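Side-chain contacts in bradyzoite pseudokinase 1 (PDB 6M7Z), which regulates membrane ultrastructure of the Toxoplasma gondii parasitophorous vacuole as a divergent kinase that lacks the glycine-rich loop: residues Glu100-Arg105 with Lys158-Leu163; Ser106-Pro111 with Met153-Lys158; Leu149-Val154 with Glu302-Gly307; Phe175-Leu178 with Thr182-Leu185; Asp270-Lys275 with Pro294-Leu299. One frame throughout, in Å; residues are numbered along the deposited sequence.

In the fold
Contacts 1, 2 and 3 share helix 146-161 of the C-lobe, which probably corresponds to helix alpha-E of protein kinases. Contacts 1 and 2 follow the segment after helix 88-101 on its way to strand 114-117; their centres are 9 Å apart. Contact 3 lies further back along helix 146-161, its centre 7 Å from that of contact 2. Contact 4 is the hairpin on which helix 146-161 rests, with its centre 8 Å from that of contact 2. The two are joined by backbone bonds from Leu108 and Leu110 to Leu185. Contact 5 lies 25 Å from contact 1 but 14 Å from contact 3, centre to centre, and its Phe296 packs on Ala151.

Contact 1: Glu100-Arg105 with Lys158-Leu163; sequences EILPKR and KSLHNL
Leu163 meets Leu102 and Pro103 where the end of helix 146-161 faces the loop after helix 88-101. Its CB points at that loop but stays short of it. CG lies beside the backbone N, anti to the carbonyl carbon (chi1 -62°), and carries the methyl fork to the loop. CD1 bridges two residues. Leu163 CD1 is 3.8 Å from both Leu102 CD2 and Pro103 CD. Leu163 CD2 meets the proline ring, 3.7 Å from Pro103 CD and 4.0 Å from Pro103 CG. The Leu102 side chain crosses that of Leu163 at about a right angle, and the two touch through one methyl each. The same Leu102 CD2 also approaches Leu160 CD1, more loosely, at 4.3 Å. Leu165 of strand 165-166 packs on both Leu102 and Leu160, and Leu188 also packs on Leu102. By its place after helix 88-101, the loop probably corresponds to the alpha-C to beta-4 loop of protein kinases, which packs against helix alpha-E. Leu102 is buried, whereas Pro103 is exposed. No hydrogen bond or salt bridge crosses between these segments, so the grip is apolar and depends on shape rather than on directional bonds.

Contact 2: Ser106-Pro111 with Met153-Lys158; sequences SPLLLP and MVAALK
Leu108 and Leu109 lie against Ala155 and Ala156 of helix 146-161. The loop reaches them through a type I beta turn that starts at Ser106. Ser106 O accepts the N-H of Leu109 at 3.3 Å and closes this turn. Pro107, at its second position, packs instead on the backbone of Glu305 and Glu306. Leu108 carries most of the contact. Leu108 CB sits 3.8 Å from Ala156 CB. Leu108 CG stands beside the backbone N (chi1 -68°), and CD1 reaches on to Ala155 CB at 3.6 Å. Leu108 CD1 also lies 3.7 Å from Ala156 N, so it rests on the helix backbone between the two alanines. The carbonyl adds to the closeness, with Leu108 O 3.6 Å from Ala156 CB. The small alanines let the loop come in close: the CA atoms of Leu108 and Ala156 are 5.0 Å apart. Leu109 touches through one methyl, CD2, which is 3.8 Å from Ala156 O. The oxygen is hydrogen-bonded to Ser159 OG; the methyl only packs on it. Leu110 turns to Ser176 of the neighbouring strand. Segment 106-111 probably continues the alpha-C to beta-4 loop. It lies between helix 146-161 on one flank and the hairpin on another, where Leu108 and Leu110 bond through their backbones to Leu185 of strand 183-185. Helices 230-248 and 287-291 pack on other residues of helix 146-161, among them Met153 and Val154.

Contact 3: Leu149-Val154 with Glu302-Gly307; sequences LAANMV and EDIEEG
Ile304 presses both of its branches onto helix 146-161, at Ala151 and Asn152. Ile304 CD1 touches Ala151 CB at 3.6 Å. Ile304 CG2 comes down on the backbone beside it, 3.6 Å from Asn152 CA and 3.9 Å from Asn152 N. The first torsion explains the division of labour. CG1 lies beside the backbone N and anti to the carbonyl carbon (chi1 -51°), while CG2 takes the position anti to the N. The two methyls therefore land on neighbouring residues of the helix. Asn152 adds a looser side-chain contact, its CB 4.2 Å from Ile304 CG2. All three residues are buried, and no hydrogen bond crosses between the segments. Helix 301-306 is a short helix near the C-terminal end of the modelled chain, here laid against the probable equivalent of alpha-E in the C-lobe of protein kinases. It ends in a Schellman motif at Gly307, which has a positive phi of 94°. The Gly307 N-H bonds back to Ile304 O at 2.9 Å and weakly to Asp303 O. The other side of the short helix is looser. Glu302 and Glu306 are exposed and point their carboxylates away from the buried isoleucine. Asp303 is poorly ordered, and its OD2 makes a weak hydrogen bond to Asn300. Glu305 is only partly exposed. Its CB points away from helix 146-161, yet the extended chain brings Glu305 OE1 near Lys158 NZ, in a long and weak ion pair at 3.5 Å.

Contact 4: Phe175-Leu178 with Thr182-Leu185; sequences FSVL and TVVL
Strands 175-177 and 183-185 run antiparallel, with axes 4.7 Å apart and Ser176 facing Val184 as the hydrogen-bonded pair. Ser176 N gives its hydrogen to Val184 O, and Val184 N returns one to Ser176 O, each at 3.0 Å. A third bond, Leu178 N to Thr182 O at 2.8 Å, is nearly straight (169°) and holds the chain toward the turn. Phe175 pairs with Leu185, and Val177 with Val183, as non-hydrogen-bonded pairs on one face of the sheet. Over the Phe175 ring lies Leu185 CD1, a CH-pi contact 3.9 Å from the ring centroid and 17° off the ring normal. Leu185 has CG anti to its N (chi1 179°), which carries this methyl over the ring. Val177 CG2 and Val183 CG2 meet less closely, at 4.1 Å. The two strands form a beta hairpin. By position they probably correspond to the beta-7 and beta-8 strands that follow the catalytic loop in protein kinases. Strand 131-132 pairs with strand 175-177 on its other side, and Met153 and Ala156 of helix 146-161 pack on the Phe175 ring. Ser176 and Val184 point to the opposite face. There Ser176 OG lies 3.7 Å from Val184 CG2. Leu178 crosses Val184 at about a right angle, and its CD1 touches Val184 CG1 at 3.7 Å. Thr182 turns its hydroxyl to Asp180 in the intervening turn, where OG1 is hydrogen-bonded to OD1.

Contact 5: Asp270-Lys275 with Pro294-Leu299; sequences DKLSQK and PLFEGL
Leu272 meets Phe296 and Leu295, and these apolar contacts are what joins the two segments. One methyl does the work. Leu272 CD2 lies 3.9 Å from both Phe296 CE2 and Phe296 CZ, and 4.2 Å from Leu295 CD2. With chi1 at 169°, the Leu272 fork swings clear of its own backbone N toward the ring. The leucine and phenylalanine side chains cross at about a right angle. Leu295 CB also lies over one face of the Phe296 ring, toward its rim. Phe296 CE1, on the other side of CZ from CE2, packs on Ala150 and Ala151 of helix 146-161. Hydrogen bonds act within each segment. Asp270 O is gripped twice, by Gln274 N at 3.1 Å and by Ser273 OG at 2.9 Å, both from the same face of its plane. On the other segment, Phe296 to Leu299 form a type II beta turn with Gly298 at its third position. Charged groups hold the helix to its surroundings. Asp270 OD1 forms a salt bridge with Arg242 NE, and Gln274 OE1 takes a hydrogen bond from the same guanidinium. Lys275 NZ pairs with Asp293 OD2, just before the 294-296 segment. The order of elements matches the end of the protein-kinase C-lobe. Helix 263-276 probably corresponds to alpha-H. Pro294-Phe296 probably takes the place of the short proline-containing segment, often His-Pro-Trp or His-Pro-Phe, that follows the next helix in many kinases, tucked between alpha-H and alpha-E.

Contact 1: Glu100-Arg105 with Lys158-Leu163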
# COMPACT_ATOMS: atom_id res chain seq x y z
N GLU A 100 -7.80 -4.85 -13.42
CA GLU A 100 -8.73 -5.95 -13.64
C GLU A 100 -9.32 -6.51 -12.34
O GLU A 100 -10.31 -7.20 -12.41
CB GLU A 100 -8.04 -7.11 -14.37
CG GLU A 100 -7.30 -6.72 -15.62
CD GLU A 100 -8.13 -6.03 -16.71
OE1 GLU A 100 -9.34 -6.31 -16.81
OE2 GLU A 100 -7.55 -5.22 -17.47
N ILE A 101 -8.73 -6.25 -11.17
CA ILE A 101 -9.11 -7.00 -9.96
C ILE A 101 -9.52 -6.08 -8.80
O ILE A 101 -10.49 -6.37 -8.11
CB ILE A 101 -7.99 -7.97 -9.57
CG1 ILE A 101 -7.79 -8.99 -10.69
CG2 ILE A 101 -8.28 -8.63 -8.22
CD1 ILE A 101 -7.13 -10.29 -10.26
N LEU A 102 -8.80 -4.98 -8.58
CA LEU A 102 -9.11 -4.07 -7.51
C LEU A 102 -10.16 -3.09 -7.99
O LEU A 102 -10.07 -2.57 -9.11
CB LEU A 102 -7.82 -3.36 -7.07
CG LEU A 102 -6.68 -4.27 -6.62
CD1 LEU A 102 -5.41 -3.45 -6.45
CD2 LEU A 102 -7.06 -5.03 -5.34
N PRO A 103 -11.19 -2.79 -7.17
CA PRO A 103 -12.13 -1.70 -7.49
C PRO A 103 -11.38 -0.39 -7.75
O PRO A 103 -10.27 -0.21 -7.26
CB PRO A 103 -12.98 -1.57 -6.22
CG PRO A 103 -12.85 -2.90 -5.52
CD PRO A 103 -11.48 -3.45 -5.89
N LYS A 104 -12.01 0.52 -8.50
CA LYS A 104 -11.37 1.76 -8.92
C LYS A 104 -10.95 2.57 -7.68
O LYS A 104 -9.91 3.22 -7.72
CB LYS A 104 -12.31 2.52 -9.87
CG LYS A 104 -12.07 4.01 -10.11
CD LYS A 104 -10.95 4.37 -11.04
CE LYS A 104 -10.71 5.87 -11.04
NZ LYS A 104 -9.50 6.23 -11.81
N ARG A 105 -11.74 2.55 -6.61
CA ARG A 105 -11.27 3.10 -5.34
C ARG A 105 -11.88 2.31 -4.18
O ARG A 105 -13.03 2.49 -3.80
CB ARG A 105 -11.58 4.61 -5.25
CG ARG A 105 -11.04 5.53 -6.33
CD ARG A 105 -9.57 5.93 -6.18
NE ARG A 105 -9.17 6.97 -7.11
CZ ARG A 105 -8.28 6.84 -8.10
NH1 ARG A 105 -7.71 5.68 -8.36
NH2 ARG A 105 -7.95 7.90 -8.83
N LYS A 158 -8.48 -6.41 5.86
CA LYS A 158 -9.77 -7.06 5.69
C LYS A 158 -10.35 -6.73 4.31
O LYS A 158 -10.88 -7.62 3.64
CB LYS A 158 -10.76 -6.64 6.78
CG LYS A 158 -11.98 -7.54 6.87
CD LYS A 158 -13.14 -6.99 7.65
CE LYS A 158 -14.44 -7.70 7.32
NZ LYS A 158 -15.60 -6.78 7.47
N SER A 159 -10.25 -5.46 3.89
CA SER A 159 -10.78 -5.04 2.61
C SER A 159 -10.08 -5.79 1.47
O SER A 159 -10.69 -6.06 0.45
CB SER A 159 -10.74 -3.52 2.43
OG SER A 159 -9.46 -3.05 2.05
N LEU A 160 -8.81 -6.17 1.66
CA LEU A 160 -8.09 -6.94 0.65
C LEU A 160 -8.54 -8.40 0.67
O LEU A 160 -8.75 -9.01 -0.38
CB LEU A 160 -6.58 -6.81 0.89
CG LEU A 160 -5.69 -7.38 -0.21
CD1 LEU A 160 -5.79 -6.58 -1.51
CD2 LEU A 160 -4.25 -7.42 0.26
N HIS A 161 -8.69 -8.98 1.87
CA HIS A 161 -9.19 -10.36 2.02
C HIS A 161 -10.58 -10.51 1.38
O HIS A 161 -10.83 -11.51 0.73
CB HIS A 161 -9.15 -10.78 3.50
CG HIS A 161 -7.77 -11.00 4.02
ND1 HIS A 161 -7.52 -11.36 5.32
CD2 HIS A 161 -6.57 -10.87 3.42
CE1 HIS A 161 -6.22 -11.54 5.49
NE2 HIS A 161 -5.62 -11.19 4.35
N ASN A 162 -11.45 -9.50 1.53
CA ASN A 162 -12.81 -9.52 0.96
C ASN A 162 -12.80 -9.59 -0.58
O ASN A 162 -13.79 -9.99 -1.17
CB ASN A 162 -13.63 -8.29 1.38
CG ASN A 162 -13.99 -8.28 2.86
OD1 ASN A 162 -13.90 -9.31 3.54
ND2 ASN A 162 -14.38 -7.12 3.38
N LEU A 163 -11.70 -9.20 -1.23
CA LEU A 163 -11.56 -9.31 -2.69
C LEU A 163 -10.94 -10.66 -3.08
O LEU A 163 -10.67 -10.90 -4.26
CB LEU A 163 -10.69 -8.17 -3.22
CG LEU A 163 -11.22 -6.75 -2.98
CD1 LEU A 163 -10.12 -5.69 -3.20
CD2 LEU A 163 -12.39 -6.49 -3.91

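Contact 2: Ser106-Pro111 with Met153-Lys158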
# COMPACT_ATOMS: atom_id res chain seq x y z
N SER A 106 -11.09 1.35 -3.67
CA SER A 106 -11.23 0.83 -2.33
C SER A 106 -10.63 1.88 -1.41
O SER A 106 -9.48 2.25 -1.59
CB SER A 106 -10.54 -0.50 -2.16
OG SER A 106 -10.99 -1.45 -3.11
N PRO A 107 -11.37 2.38 -0.39
CA PRO A 107 -10.91 3.54 0.38
C PRO A 107 -9.59 3.36 1.15
O PRO A 107 -8.89 4.33 1.38
CB PRO A 107 -12.05 3.78 1.38
CG PRO A 107 -13.26 3.07 0.79
CD PRO A 107 -12.68 1.88 0.06
N LEU A 108 -9.27 2.12 1.55
CA LEU A 108 -8.10 1.86 2.41
C LEU A 108 -6.96 1.17 1.63
O LEU A 108 -6.05 0.66 2.27
CB LEU A 108 -8.56 0.99 3.59
CG LEU A 108 -9.50 1.69 4.58
CD1 LEU A 108 -9.72 0.82 5.81
CD2 LEU A 108 -8.96 3.06 5.01
N LEU A 109 -7.02 1.14 0.29
CA LEU A 109 -5.93 0.60 -0.53
C LEU A 109 -5.30 1.75 -1.34
O LEU A 109 -6.02 2.65 -1.80
CB LEU A 109 -6.48 -0.49 -1.45
CG LEU A 109 -7.18 -1.67 -0.76
CD1 LEU A 109 -7.55 -2.76 -1.76
CD2 LEU A 109 -6.34 -2.28 0.35
N LEU A 110 -3.96 1.70 -1.50
CA LEU A 110 -3.23 2.71 -2.25
C LEU A 110 -3.82 2.81 -3.66
O LEU A 110 -3.81 1.83 -4.40
CB LEU A 110 -1.75 2.33 -2.28
CG LEU A 110 -0.80 3.28 -3.03
CD1 LEU A 110 -0.72 4.62 -2.32
CD2 LEU A 110 0.60 2.67 -3.15
N PRO A 111 -4.39 3.96 -4.06
CA PRO A 111 -4.95 4.10 -5.40
C PRO A 111 -3.90 4.29 -6.50
O PRO A 111 -2.85 4.87 -6.26
CB PRO A 111 -5.84 5.36 -5.30
CG PRO A 111 -5.28 6.16 -4.13
CD PRO A 111 -4.55 5.17 -3.25
N MET A 153 -5.39 -0.23 10.09
CA MET A 153 -4.52 -1.22 9.48
C MET A 153 -5.25 -2.56 9.31
O MET A 153 -5.19 -3.16 8.22
CB MET A 153 -3.24 -1.41 10.29
CG MET A 153 -2.20 -0.31 10.06
SD MET A 153 -1.00 -0.10 11.40
CE MET A 153 -0.04 -1.60 11.19
N VAL A 154 -5.95 -3.01 10.36
CA VAL A 154 -6.75 -4.25 10.32
C VAL A 154 -7.83 -4.13 9.24
O VAL A 154 -8.06 -5.06 8.47
CB VAL A 154 -7.39 -4.58 11.68
CG1 VAL A 154 -8.29 -5.80 11.61
CG2 VAL A 154 -6.38 -4.80 12.78
N ALA A 155 -8.51 -2.99 9.21
CA ALA A 155 -9.62 -2.76 8.28
C ALA A 155 -9.10 -2.84 6.84
O ALA A 155 -9.77 -3.39 5.97
CB ALA A 155 -10.27 -1.42 8.54
N ALA A 156 -7.92 -2.27 6.61
CA ALA A 156 -7.33 -2.20 5.28
C ALA A 156 -7.05 -3.63 4.78
O ALA A 156 -7.40 -3.97 3.63
CB ALA A 156 -6.10 -1.35 5.30
N LEU A 157 -6.47 -4.45 5.65
CA LEU A 157 -6.16 -5.83 5.34
C LEU A 157 -7.45 -6.61 5.03
O LEU A 157 -7.52 -7.37 4.05
CB LEU A 157 -5.43 -6.48 6.52
CG LEU A 157 -4.96 -7.92 6.29
CD1 LEU A 157 -4.18 -8.03 5.00
CD2 LEU A 157 -4.12 -8.40 7.45
N LYS A 158 -8.48 -6.41 5.86
CA LYS A 158 -9.77 -7.06 5.69
C LYS A 158 -10.35 -6.73 4.31
O LYS A 158 -10.88 -7.62 3.64
CB LYS A 158 -10.76 -6.64 6.78
CG LYS A 158 -11.98 -7.54 6.87
CD LYS A 158 -13.14 -6.99 7.65
CE LYS A 158 -14.44 -7.70 7.32
NZ LYS A 158 -15.60 -6.78 7.47

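Contact 3: Leu149-Val154 with Glu302-Gly307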
# COMPACT_ATOMS: atom_id res chain seq x y z
N LEU A 149 -5.04 3.88 14.48
CA LEU A 149 -4.09 3.46 13.45
C LEU A 149 -4.16 1.94 13.29
O LEU A 149 -4.26 1.42 12.17
CB LEU A 149 -2.67 3.89 13.83
CG LEU A 149 -1.57 3.46 12.85
CD1 LEU A 149 -1.87 3.91 11.44
CD2 LEU A 149 -0.24 4.03 13.28
N ALA A 150 -4.15 1.24 14.42
CA ALA A 150 -4.21 -0.22 14.44
C ALA A 150 -5.51 -0.70 13.78
O ALA A 150 -5.50 -1.65 13.03
CB ALA A 150 -4.08 -0.72 15.85
N ALA A 151 -6.61 0.00 14.07
CA ALA A 151 -7.92 -0.37 13.53
C ALA A 151 -7.94 -0.11 12.01
O ALA A 151 -8.47 -0.92 11.26
CB ALA A 151 -9.01 0.40 14.25
N ASN A 152 -7.37 1.02 11.60
CA ASN A 152 -7.20 1.42 10.18
C ASN A 152 -6.43 0.31 9.44
O ASN A 152 -6.81 -0.11 8.33
CB ASN A 152 -6.56 2.81 10.12
CG ASN A 152 -6.63 3.51 8.76
OD1 ASN A 152 -6.52 2.87 7.72
ND2 ASN A 152 -6.80 4.83 8.77
N MET A 153 -5.39 -0.23 10.09
CA MET A 153 -4.52 -1.22 9.48
C MET A 153 -5.25 -2.56 9.31
O MET A 153 -5.19 -3.16 8.22
CB MET A 153 -3.24 -1.41 10.29
CG MET A 153 -2.20 -0.31 10.06
SD MET A 153 -1.00 -0.10 11.40
CE MET A 153 -0.04 -1.60 11.19
N VAL A 154 -5.95 -3.01 10.36
CA VAL A 154 -6.75 -4.25 10.32
C VAL A 154 -7.83 -4.13 9.24
O VAL A 154 -8.06 -5.06 8.47
CB VAL A 154 -7.39 -4.58 11.68
CG1 VAL A 154 -8.29 -5.80 11.61
CG2 VAL A 154 -6.38 -4.80 12.78
N GLU A 302 -17.27 0.79 10.53
CA GLU A 302 -17.86 1.14 9.24
C GLU A 302 -17.24 2.45 8.72
O GLU A 302 -17.02 2.57 7.52
CB GLU A 302 -19.39 1.22 9.32
CG GLU A 302 -20.04 1.04 7.95
CD GLU A 302 -21.55 0.87 7.93
OE1 GLU A 302 -22.26 1.75 8.49
OE2 GLU A 302 -22.03 -0.13 7.33
N ASP A 303 -16.95 3.39 9.64
CA ASP A 303 -16.35 4.70 9.29
C ASP A 303 -14.87 4.53 8.90
O ASP A 303 -14.38 5.22 7.98
CB ASP A 303 -16.45 5.71 10.43
CG ASP A 303 -17.86 6.19 10.70
OD1 ASP A 303 -18.61 6.37 9.73
OD2 ASP A 303 -18.19 6.39 11.88
N ILE A 304 -14.16 3.65 9.61
CA ILE A 304 -12.77 3.32 9.31
C ILE A 304 -12.71 2.80 7.86
O ILE A 304 -11.90 3.28 7.06
CB ILE A 304 -12.19 2.30 10.30
CG1 ILE A 304 -12.40 2.71 11.77
CG2 ILE A 304 -10.72 2.06 9.98
CD1 ILE A 304 -12.02 1.66 12.81
N GLU A 305 -13.61 1.85 7.55
CA GLU A 305 -13.65 1.14 6.27
C GLU A 305 -14.04 2.09 5.13
O GLU A 305 -13.67 1.85 3.99
CB GLU A 305 -14.61 -0.05 6.34
CG GLU A 305 -14.08 -1.20 7.17
CD GLU A 305 -15.04 -2.35 7.42
OE1 GLU A 305 -14.57 -3.41 7.88
OE2 GLU A 305 -16.24 -2.18 7.17
N GLU A 306 -14.77 3.17 5.44
CA GLU A 306 -15.17 4.16 4.44
C GLU A 306 -14.04 5.17 4.22
O GLU A 306 -14.10 5.97 3.28
CB GLU A 306 -16.45 4.90 4.84
CG GLU A 306 -17.73 4.08 4.71
CD GLU A 306 -17.84 3.12 3.52
OE1 GLU A 306 -18.14 1.93 3.76
OE2 GLU A 306 -17.62 3.57 2.37
N GLY A 307 -13.03 5.16 5.10
CA GLY A 307 -11.80 5.91 4.88
C GLY A 307 -11.82 7.28 5.53
O GLY A 307 -11.13 8.20 5.06

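Contact 4: Phe175-Leu178 with Thr182-Leu185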
# COMPACT_ATOMS: atom_id res chain seq x y z
N PHE A 175 2.07 0.41 4.74
CA PHE A 175 1.07 1.42 4.96
C PHE A 175 1.68 2.79 4.70
O PHE A 175 2.83 3.05 5.07
CB PHE A 175 0.52 1.30 6.39
CG PHE A 175 -0.21 0.00 6.66
CD1 PHE A 175 -1.56 -0.13 6.38
CD2 PHE A 175 0.46 -1.09 7.17
CE1 PHE A 175 -2.22 -1.33 6.63
CE2 PHE A 175 -0.20 -2.29 7.40
CZ PHE A 175 -1.53 -2.41 7.13
N SER A 176 0.91 3.67 4.06
CA SER A 176 1.35 5.03 3.80
C SER A 176 0.21 6.03 4.08
O SER A 176 -0.95 5.67 4.15
CB SER A 176 1.91 5.16 2.42
OG SER A 176 0.91 5.05 1.43
N VAL A 177 0.60 7.28 4.27
CA VAL A 177 -0.32 8.33 4.63
C VAL A 177 -0.50 9.22 3.40
O VAL A 177 0.47 9.81 2.94
CB VAL A 177 0.19 9.14 5.83
CG1 VAL A 177 -0.80 10.23 6.22
CG2 VAL A 177 0.51 8.24 7.03
N LEU A 178 -1.73 9.31 2.88
CA LEU A 178 -1.99 10.14 1.71
C LEU A 178 -2.02 11.61 2.16
O LEU A 178 -2.13 11.91 3.35
CB LEU A 178 -3.32 9.72 1.07
CG LEU A 178 -3.34 8.29 0.50
CD1 LEU A 178 -4.67 8.00 -0.18
CD2 LEU A 178 -2.19 8.07 -0.47
N THR A 182 -5.60 10.10 4.96
CA THR A 182 -6.04 8.71 4.90
C THR A 182 -4.81 7.79 4.96
O THR A 182 -3.81 8.08 4.31
CB THR A 182 -6.80 8.40 3.60
OG1 THR A 182 -7.77 9.42 3.36
CG2 THR A 182 -7.51 7.07 3.61
N VAL A 183 -4.89 6.72 5.76
CA VAL A 183 -3.85 5.71 5.83
C VAL A 183 -4.31 4.51 5.00
O VAL A 183 -5.36 3.96 5.27
CB VAL A 183 -3.54 5.32 7.28
CG1 VAL A 183 -2.56 4.16 7.36
CG2 VAL A 183 -3.03 6.50 8.07
N VAL A 184 -3.48 4.11 4.03
CA VAL A 184 -3.84 3.10 3.03
C VAL A 184 -2.78 1.99 2.99
O VAL A 184 -1.62 2.22 3.32
CB VAL A 184 -4.03 3.71 1.63
CG1 VAL A 184 -5.14 4.77 1.66
CG2 VAL A 184 -2.74 4.29 1.07
N LEU A 185 -3.22 0.80 2.57
CA LEU A 185 -2.37 -0.35 2.40
C LEU A 185 -1.91 -0.41 0.94
O LEU A 185 -2.73 -0.46 0.03
CB LEU A 185 -3.15 -1.61 2.76
CG LEU A 185 -2.40 -2.93 2.60
CD1 LEU A 185 -1.08 -2.92 3.37
CD2 LEU A 185 -3.29 -4.08 3.06

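Contact 5: Asp270-Lys275 with Pro294-Leu299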
# COMPACT_ATOMS: atom_id res chain seq x y z
N ASP A 270 -0.00 -4.38 22.50
CA ASP A 270 1.06 -5.36 22.76
C ASP A 270 0.45 -6.75 23.03
O ASP A 270 0.96 -7.75 22.53
CB ASP A 270 1.97 -4.94 23.91
CG ASP A 270 3.45 -5.23 23.67
OD1 ASP A 270 3.85 -5.44 22.49
OD2 ASP A 270 4.21 -5.19 24.65
N LYS A 271 -0.64 -6.78 23.81
CA LYS A 271 -1.35 -8.03 24.15
C LYS A 271 -1.98 -8.64 22.89
O LYS A 271 -1.92 -9.85 22.70
CB LYS A 271 -2.42 -7.80 25.23
CG LYS A 271 -1.86 -7.79 26.65
CD LYS A 271 -2.74 -7.23 27.74
CE LYS A 271 -1.91 -6.74 28.91
NZ LYS A 271 -2.74 -6.30 30.05
N LEU A 272 -2.61 -7.78 22.07
CA LEU A 272 -3.25 -8.21 20.82
C LEU A 272 -2.18 -8.77 19.86
O LEU A 272 -2.38 -9.83 19.24
CB LEU A 272 -4.03 -7.04 20.20
CG LEU A 272 -4.53 -7.25 18.77
CD1 LEU A 272 -5.47 -8.45 18.69
CD2 LEU A 272 -5.20 -5.99 18.20
N SER A 273 -1.04 -8.08 19.76
CA SER A 273 0.01 -8.50 18.84
C SER A 273 0.58 -9.86 19.27
O SER A 273 0.91 -10.67 18.40
CB SER A 273 1.07 -7.46 18.67
OG SER A 273 1.95 -7.44 19.78
N GLN A 274 0.65 -10.12 20.58
CA GLN A 274 1.18 -11.40 21.11
C GLN A 274 0.27 -12.57 20.67
O GLN A 274 0.75 -13.67 20.39
CB GLN A 274 1.35 -11.34 22.63
CG GLN A 274 2.29 -12.40 23.20
CD GLN A 274 3.73 -12.31 22.74
OE1 GLN A 274 4.42 -11.31 22.93
NE2 GLN A 274 4.22 -13.40 22.17
N LYS A 275 -1.05 -12.33 20.58
CA LYS A 275 -1.99 -13.35 20.09
C LYS A 275 -1.74 -13.61 18.60
O LYS A 275 -1.80 -14.77 18.14
CB LYS A 275 -3.44 -12.92 20.31
CG LYS A 275 -3.87 -12.86 21.76
CD LYS A 275 -5.23 -12.19 21.95
CE LYS A 275 -5.44 -11.59 23.33
NZ LYS A 275 -6.01 -10.21 23.29
N PRO A 294 -10.70 -5.92 22.89
CA PRO A 294 -10.88 -4.78 23.79
C PRO A 294 -10.33 -3.43 23.29
O PRO A 294 -10.90 -2.39 23.60
CB PRO A 294 -10.10 -5.20 25.04
CG PRO A 294 -10.25 -6.71 25.08
CD PRO A 294 -10.32 -7.14 23.64
N LEU A 295 -9.21 -3.46 22.55
CA LEU A 295 -8.54 -2.24 22.09
C LEU A 295 -9.49 -1.39 21.24
O LEU A 295 -9.38 -0.17 21.26
CB LEU A 295 -7.29 -2.63 21.28
CG LEU A 295 -6.59 -1.50 20.54
CD1 LEU A 295 -6.12 -0.43 21.52
CD2 LEU A 295 -5.43 -2.04 19.71
N PHE A 296 -10.42 -2.02 20.51
CA PHE A 296 -11.22 -1.33 19.49
C PHE A 296 -12.66 -1.03 19.94
O PHE A 296 -13.46 -0.56 19.14
CB PHE A 296 -11.26 -2.15 18.19
CG PHE A 296 -9.90 -2.50 17.64
CD1 PHE A 296 -8.93 -1.52 17.47
CD2 PHE A 296 -9.59 -3.81 17.30
CE1 PHE A 296 -7.69 -1.84 16.95
CE2 PHE A 296 -8.34 -4.12 16.79
CZ PHE A 296 -7.40 -3.14 16.60
N GLU A 297 -12.99 -1.29 21.22
CA GLU A 297 -14.35 -0.99 21.71
C GLU A 297 -14.58 0.53 21.70
O GLU A 297 -13.73 1.30 22.12
CB GLU A 297 -14.59 -1.60 23.09
CG GLU A 297 -14.98 -3.06 23.00
CD GLU A 297 -14.90 -3.83 24.30
OE1 GLU A 297 -14.95 -3.18 25.38
OE2 GLU A 297 -14.79 -5.06 24.23
N GLY A 298 -15.75 0.92 21.20
CA GLY A 298 -16.15 2.31 21.05
C GLY A 298 -15.88 2.85 19.65
O GLY A 298 -16.30 3.97 19.35
N LEU A 299 -15.21 2.07 18.80
CA LEU A 299 -14.89 2.49 17.43
C LEU A 299 -15.97 1.99 16.46
O LEU A 299 -16.39 0.84 16.54
CB LEU A 299 -13.52 1.93 17.02
CG LEU A 299 -12.30 2.68 17.53
CD1 LEU A 299 -11.03 1.99 17.07
CD2 LEU A 299 -12.32 4.14 17.08